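Local atomic coordinates of orotidine 5'-phosphate decarboxylase (PDB entry 3TFX), a protein that probably catalyses the decarboxylation of orotidine 5'-monophosphate to uridine 5'-monophosphate, the last step of de novo UMP synthesis. Residues N20-L23 against S24-D28; Y42-G45 against I46-K50; V121-L124 against T125-D129. All blocks are in the same frame, centred on the assembly; numbering follows the deposited sequence.

Contact 1: N20-L23 against S24-D28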
loop_
_atom_site.group_PDB
_atom_site.type_symbol
_atom_site.label_atom_id
_atom_site.label_comp_id
_atom_site.label_asym_id
_atom_site.label_seq_id
_atom_site.Cartn_x
_atom_site.Cartn_y
_atom_site.Cartn_z
ATOM N N ASN A 20 -16.522 -1.505 16.681
ATOM C CA ASN A 20 -17.207 -2.411 17.581
ATOM C C ASN A 20 -18.724 -2.225 17.572
ATOM O O ASN A 20 -19.463 -3.191 17.720
ATOM C CB ASN A 20 -16.606 -2.305 18.981
ATOM C CG ASN A 20 -15.163 -2.794 19.025
ATOM O OD1 ASN A 20 -14.685 -3.440 18.085
ATOM N ND2 ASN A 20 -14.470 -2.509 20.118
ATOM N N LYS A 21 -19.178 -0.999 17.358
ATOM C CA LYS A 21 -20.603 -0.729 17.253
ATOM C C LYS A 21 -21.259 -1.288 15.973
ATOM O O LYS A 21 -22.306 -1.946 16.053
ATOM C CB LYS A 21 -20.890 0.768 17.420
ATOM C CG LYS A 21 -22.373 1.136 17.235
ATOM C CD LYS A 21 -22.922 1.937 18.413
ATOM C CE LYS A 21 -22.854 3.437 18.154
ATOM N NZ LYS A 21 -23.733 4.188 19.112
ATOM N N ILE A 22 -20.672 -1.040 14.803
ATOM C CA ILE A 22 -21.225 -1.639 13.577
ATOM C C ILE A 22 -21.172 -3.161 13.621
ATOM O O ILE A 22 -22.134 -3.818 13.243
ATOM C CB ILE A 22 -20.639 -1.059 12.231
ATOM C CG1 ILE A 22 -21.393 -1.625 11.031
ATOM C CG2 ILE A 22 -19.130 -1.316 12.077
ATOM C CD1 ILE A 22 -22.871 -1.250 11.002
ATOM N N LEU A 23 -20.064 -3.711 14.117
ATOM C CA LEU A 23 -19.889 -5.160 14.236
ATOM C C LEU A 23 -20.943 -5.814 15.122
ATOM O O LEU A 23 -21.450 -6.896 14.797
ATOM C CB LEU A 23 -18.488 -5.490 14.750
ATOM C CG LEU A 23 -17.367 -5.923 13.795
ATOM C CD1 LEU A 23 -17.441 -5.239 12.461
ATOM C CD2 LEU A 23 -16.020 -5.685 14.430
ATOM N N SER A 24 -21.282 -5.163 16.235
ATOM C CA SER A 24 -22.327 -5.666 17.135
ATOM C C SER A 24 -23.691 -5.811 16.445
ATOM O O SER A 24 -24.577 -6.520 16.934
ATOM C CB SER A 24 -22.457 -4.764 18.354
ATOM O OG SER A 24 -23.157 -3.578 18.017
ATOM N N LYS A 25 -23.847 -5.157 15.300
ATOM C CA LYS A 25 -25.105 -5.195 14.564
ATOM C C LYS A 25 -25.093 -6.099 13.334
ATOM O O LYS A 25 -26.063 -6.107 12.591
ATOM C CB LYS A 25 -25.488 -3.783 14.125
ATOM C CG LYS A 25 -25.749 -2.825 15.275
ATOM C CD LYS A 25 -26.042 -1.445 14.721
ATOM C CE LYS A 25 -26.040 -0.398 15.803
ATOM N NZ LYS A 25 -25.946 0.948 15.180
ATOM N N LEU A 26 -24.005 -6.838 13.103
ATOM C CA LEU A 26 -23.869 -7.596 11.857
ATOM C C LEU A 26 -24.196 -9.065 12.034
ATOM O O LEU A 26 -24.435 -9.794 11.057
ATOM C CB LEU A 26 -22.479 -7.408 11.223
ATOM C CG LEU A 26 -22.160 -5.999 10.702
ATOM C CD1 LEU A 26 -20.774 -5.953 10.055
ATOM C CD2 LEU A 26 -23.219 -5.516 9.726
ATOM N N GLY A 27 -24.210 -9.495 13.283
ATOM C CA GLY A 27 -24.577 -10.865 13.608
ATOM C C GLY A 27 -23.488 -11.589 14.348
ATOM O O GLY A 27 -22.612 -10.969 14.946
ATOM N N ASP A 28 -23.546 -12.916 14.298
ATOM C CA ASP A 28 -22.559 -13.758 14.956
ATOM C C ASP A 28 -21.258 -13.637 14.170
ATOM O O ASP A 28 -21.292 -13.656 12.934
ATOM C CB ASP A 28 -23.034 -15.210 14.983
ATOM C CG ASP A 28 -24.256 -15.430 15.878
ATOM O OD1 ASP A 28 -24.379 -14.770 16.938
ATOM O OD2 ASP A 28 -25.087 -16.305 15.538
HETATM O O HOH W 1 -20.790 -9.287 14.849
#
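Ser24 turns its hydroxyl back onto the carbonyl of Lys21 as helix 16-24 runs out. OG donates to Lys21 O at 2.7 Å, tilted moderately from the carbonyl plane, because chi1 of 77° holds it between the backbone N and the carbonyl carbon; a side chain thus takes up an acceptor of the last turn. The backbone bonds change span at the same point. Ser24 N still reaches four residues back, to Asn20 O at 3.1 Å. Lys25 N bonds Ile22 O, and Leu26 N bonds Leu23 O at 3.1 Å, each only three residues back, so the chain tightens in the manner of a 3-10 turn before Gly27 leaves helical geometry with positive phi. Leu23 O also accepts from a water that donates to Gly27 O; both contacts are modelled very short, so the exact site of this water is doubtful. Leu26 CG lies 3.3 Å from Ile22 O, the carbonyl already bonded by Lys25 N; its CD1 makes the apolar contact, meeting Leu23 CD1 at 4.2 Å. On the exposed side Lys25 runs extended beside the bent Lys21, pointing the same way; their NZ atoms stay 5.6 Å apart, without a bond between the like charges. Replacing Leu26 by a glycine would probably open a gap beside Leu23 CD1 and uncover Ile22 O on the flank where CG now lies. Around the contact, Leu23 and Leu26 both pack on Val34 of strand 33-36, Ile22 touches Leu11 and Leu13, and helix 217-220 meets Ile22 through Thr220 and Leu26 through Ile219, which places this helix end against the outside of the barrel.

Contact 2: Y42-G45 against I46-K50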
loop_
_atom_site.group_PDB
_atom_site.type_symbol
_atom_site.label_atom_id
_atom_site.label_comp_id
_atom_site.label_asym_id
_atom_site.label_seq_id
_atom_site.Cartn_x
_atom_site.Cartn_y
_atom_site.Cartn_z
ATOM N N TYR A 42 -4.313 1.749 9.689
ATOM C CA TYR A 42 -3.246 2.702 10.050
ATOM C C TYR A 42 -3.549 3.517 11.325
ATOM O O TYR A 42 -2.635 4.142 11.891
ATOM C CB TYR A 42 -2.896 3.635 8.874
ATOM C CG TYR A 42 -2.197 2.968 7.686
ATOM C CD1 TYR A 42 -1.978 1.585 7.651
ATOM C CD2 TYR A 42 -1.776 3.734 6.581
ATOM C CE1 TYR A 42 -1.328 0.978 6.553
ATOM C CE2 TYR A 42 -1.129 3.142 5.481
ATOM C CZ TYR A 42 -0.924 1.761 5.471
ATOM O OH TYR A 42 -0.285 1.175 4.404
ATOM N N ASN A 43 -4.819 3.527 11.754
ATOM C CA ASN A 43 -5.196 4.038 13.079
ATOM C C ASN A 43 -5.165 2.971 14.183
ATOM O O ASN A 43 -4.656 3.221 15.271
ATOM C CB ASN A 43 -6.588 4.684 13.054
ATOM C CG ASN A 43 -6.573 6.083 12.482
ATOM O OD1 ASN A 43 -5.984 7.009 13.059
ATOM N ND2 ASN A 43 -7.216 6.248 11.332
ATOM N N ALA A 44 -5.713 1.791 13.911
ATOM C CA ALA A 44 -5.884 0.779 14.964
ATOM C C ALA A 44 -4.725 -0.235 15.090
ATOM O O ALA A 44 -4.369 -0.641 16.202
ATOM C CB ALA A 44 -7.218 0.056 14.799
ATOM N N GLY A 45 -4.179 -0.664 13.950
ATOM C CA GLY A 45 -3.019 -1.559 13.918
ATOM C C GLY A 45 -3.336 -3.039 14.016
ATOM O O GLY A 45 -4.501 -3.455 13.900
ATOM N N ILE A 46 -2.294 -3.832 14.274
ATOM C CA ILE A 46 -2.378 -5.288 14.157
ATOM C C ILE A 46 -3.147 -5.992 15.272
ATOM O O ILE A 46 -3.820 -7.003 15.012
ATOM C CB ILE A 46 -0.977 -5.959 13.889
ATOM C CG1 ILE A 46 -0.180 -6.213 15.177
ATOM C CG2 ILE A 46 -0.152 -5.134 12.890
ATOM C CD1 ILE A 46 0.289 -4.984 15.881
ATOM N N ASP A 47 -3.068 -5.465 16.501
ATOM C CA ASP A 47 -3.766 -6.081 17.642
ATOM C C ASP A 47 -5.266 -6.157 17.412
ATOM O O ASP A 47 -5.905 -7.168 17.718
ATOM C CB ASP A 47 -3.472 -5.334 18.948
ATOM C CG ASP A 47 -1.996 -5.320 19.293
ATOM O OD1 ASP A 47 -1.306 -6.351 19.103
ATOM O OD2 ASP A 47 -1.526 -4.272 19.763
ATOM N N VAL A 48 -5.818 -5.094 16.845
ATOM C CA VAL A 48 -7.244 -5.033 16.562
ATOM C C VAL A 48 -7.660 -6.087 15.543
ATOM O O VAL A 48 -8.684 -6.742 15.720
ATOM C CB VAL A 48 -7.686 -3.613 16.154
ATOM C CG1 VAL A 48 -9.154 -3.594 15.686
ATOM C CG2 VAL A 48 -7.482 -2.668 17.346
ATOM N N ILE A 49 -6.849 -6.288 14.509
ATOM C CA ILE A 49 -7.147 -7.341 13.545
ATOM C C ILE A 49 -7.022 -8.739 14.160
ATOM O O ILE A 49 -7.954 -9.536 14.062
ATOM C CB ILE A 49 -6.355 -7.182 12.246
ATOM C CG1 ILE A 49 -6.920 -5.980 11.491
ATOM C CG2 ILE A 49 -6.448 -8.451 11.405
ATOM C CD1 ILE A 49 -6.222 -5.670 10.227
ATOM N N LYS A 50 -5.906 -9.010 14.824
ATOM C CA LYS A 50 -5.727 -10.274 15.550
ATOM C C LYS A 50 -6.913 -10.582 16.496
ATOM O O LYS A 50 -7.451 -11.686 16.487
ATOM C CB LYS A 50 -4.396 -10.268 16.320
ATOM C CG LYS A 50 -3.717 -11.626 16.370
ATOM C CD LYS A 50 -2.511 -11.616 17.321
ATOM C CE LYS A 50 -1.625 -12.855 17.125
ATOM N NZ LYS A 50 -0.790 -12.747 15.888
HETATM O O HOH W 2 -2.209 -2.449 17.098
#
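Ala44 and Val48 meet through their methyl groups across the break between helix 38-44 and helix 46-54. Starting at Val48 CB, the branch carbon rests 3.9 Å from Ala44 CB and about as far from Gly45 O. Its CG2, set beside its own backbone N, goes on to touch Ala44 CB at 3.7 Å and also comes near Ala44 O. CG1 takes the other branch, anti to the backbone N (chi1 173°), and the side chain also packs on Glu16 and Leu19 of helix 16-24. Both helices follow strand 33-36 in the (beta/alpha)8 barrel, and Gly45 is the kink between them: it ends the first with a phi of 86°, an angle that residues with a CB adopt less readily, and stands at the N-cap of the second. One water spans the bend, donating to Ala44 O at 3.0 Å and accepting from Asp47 N at 3.2 Å; its further bond to Asp47 OD2 is weak. Beyond the kink, Lys50 N bonds Ile46 O at 2.9 Å, the first regular turn of the new helix. The same stretch faces the dimer partner: Tyr42 OH is hydrogen-bonded to Tyr42 OH of the second subunit, Asn43 OD1 to Lys81 NZ of that subunit, and Ile46 packs on its Ala44.

Contact 3: V121-L124 against T125-D129; sequences VTEL and TSISD
A type I beta turn from Leu124 to Ile127 shapes the loop that leaves the C-terminal end of barrel strand 117-121, the end at which (beta/alpha)8 enzymes carry their active sites. Leu124 O accepts the closing bond from Ile127 N at 3.0 Å. Thr125, predicted to bind substrate, occupies the first inner corner. Leu124 itself packs on Lys64, the predicted proton donor, and on His66 of the second subunit, while Thr125 touches Ile68 of that subunit, so the turn sits at the dimer interface. The legs of the turn pack as well: Leu124 CB lies 4.2 Å from Ile127 CG1. Glu123 bends at chi2 (-68°), which curls its carboxylate back toward Ile127 so that the two side chains run aslant of each other. Its OE1 approaches CG1 and CG2 of Ile127, both at 3.9 Å, whereas OE2 is gripped by two amides, Gln136 NE2 and Gln145 NE2, which probably fix the rotation of the group. Leu132 of helix 129-134, the helix that Ser128 precedes at the N-cap position, touches both Glu123 and Ile127. Ser126 OG, between its backbone N and carbonyl carbon (chi1 59°), is buried without a polar partner in the model, 3.5 Å from Leu124 CB and 4.0 Å from Leu124 CD1.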
loop_
_atom_site.group_PDB
_atom_site.type_symbol
_atom_site.label_atom_id
_atom_site.label_comp_id
_atom_site.label_asym_id
_atom_site.label_seq_id
_atom_site.Cartn_x
_atom_site.Cartn_y
_atom_site.Cartn_z
ATOM N N VAL A 121 -5.040 -5.870 -7.496
ATOM C CA VAL A 121 -5.648 -4.669 -7.995
ATOM C C VAL A 121 -5.044 -4.417 -9.350
ATOM O O VAL A 121 -3.851 -4.662 -9.591
ATOM C CB VAL A 121 -5.418 -3.469 -7.054
ATOM C CG1 VAL A 121 -5.696 -2.126 -7.766
ATOM C CG2 VAL A 121 -6.289 -3.633 -5.803
ATOM N N THR A 122 -5.884 -3.918 -10.233
ATOM C CA THR A 122 -5.552 -3.793 -11.615
ATOM C C THR A 122 -5.347 -2.278 -11.858
ATOM O O THR A 122 -4.250 -1.735 -11.564
ATOM C CB THR A 122 -6.674 -4.551 -12.399
ATOM O OG1 THR A 122 -6.132 -5.670 -13.115
ATOM C CG2 THR A 122 -7.573 -3.692 -13.229
ATOM N N GLU A 123 -6.373 -1.595 -12.355
ATOM C CA GLU A 123 -6.373 -0.145 -12.393
ATOM C C GLU A 123 -7.425 0.319 -11.415
ATOM O O GLU A 123 -8.551 -0.164 -11.450
ATOM C CB GLU A 123 -6.668 0.383 -13.804
ATOM C CG GLU A 123 -5.561 0.112 -14.839
ATOM C CD GLU A 123 -4.279 0.899 -14.574
ATOM O OE1 GLU A 123 -4.298 1.893 -13.810
ATOM O OE2 GLU A 123 -3.240 0.528 -15.143
ATOM N N LEU A 124 -7.059 1.228 -10.527
ATOM C CA LEU A 124 -8.009 1.758 -9.554
ATOM C C LEU A 124 -9.146 2.495 -10.268
ATOM O O LEU A 124 -8.939 3.059 -11.350
ATOM C CB LEU A 124 -7.301 2.697 -8.573
ATOM C CG LEU A 124 -6.267 2.089 -7.607
ATOM C CD1 LEU A 124 -5.358 3.184 -7.059
ATOM C CD2 LEU A 124 -6.944 1.339 -6.467
ATOM N N THR A 125 -10.336 2.495 -9.666
ATOM C CA THR A 125 -11.490 3.213 -10.239
ATOM C C THR A 125 -11.184 4.712 -10.328
ATOM O O THR A 125 -11.833 5.441 -11.083
ATOM C CB THR A 125 -12.809 2.982 -9.438
ATOM O OG1 THR A 125 -12.669 3.494 -8.106
ATOM C CG2 THR A 125 -13.159 1.486 -9.363
ATOM N N SER A 126 -10.181 5.161 -9.570
ATOM C CA SER A 126 -9.792 6.577 -9.557
ATOM C C SER A 126 -9.001 6.973 -10.804
ATOM O O SER A 126 -8.860 8.160 -11.113
ATOM C CB SER A 126 -9.012 6.921 -8.284
ATOM O OG SER A 126 -7.828 6.141 -8.164
ATOM N N ILE A 127 -8.483 5.972 -11.510
ATOM C CA ILE A 127 -7.805 6.197 -12.774
ATOM C C ILE A 127 -8.851 6.199 -13.893
ATOM O O ILE A 127 -9.414 5.156 -14.223
ATOM C CB ILE A 127 -6.725 5.105 -13.069
ATOM C CG1 ILE A 127 -5.783 4.875 -11.863
ATOM C CG2 ILE A 127 -5.954 5.425 -14.337
ATOM C CD1 ILE A 127 -5.144 6.138 -11.237
ATOM N N SER A 128 -9.118 7.377 -14.456
ATOM C CA SER A 128 -9.956 7.486 -15.641
ATOM C C SER A 128 -9.094 7.213 -16.879
ATOM O O SER A 128 -7.864 7.066 -16.780
ATOM C CB SER A 128 -10.606 8.874 -15.723
ATOM O OG SER A 128 -9.624 9.901 -15.697
ATOM N N ASP A 129 -9.740 7.148 -18.040
ATOM C CA ASP A 129 -9.028 6.976 -19.311
ATOM C C ASP A 129 -7.940 8.027 -19.562
ATOM O O ASP A 129 -6.858 7.685 -20.056
ATOM C CB ASP A 129 -10.017 6.941 -20.472
ATOM C CG ASP A 129 -10.849 5.676 -20.475
ATOM O OD1 ASP A 129 -12.088 5.780 -20.383
ATOM O OD2 ASP A 129 -10.262 4.577 -20.560
#

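Overall arrangement
All three contacts lie at ends of helices or strands in one barrel and mix buried with exposed residues. Contact 1 has the most exposed ones, four of eight, and no touch to the second subunit; contact 3, across the chain's centre from it, lies nearest that centre, about 15 Å away measured between centres. Contacts 1 and 2, centres about 17 Å apart, involve helices flanking strand 33-36, and Val48 packs on the helix that contact 1 terminates. Contact 1 is rich in backbone bonds; contact 2 relies on methyl packing and a water at a glycine kink, contact 3 on one turn bond backed by Leu124-Ile127 packing. Both reach the dimer partner, but contact 3 alone includes a predicted substrate-binding residue.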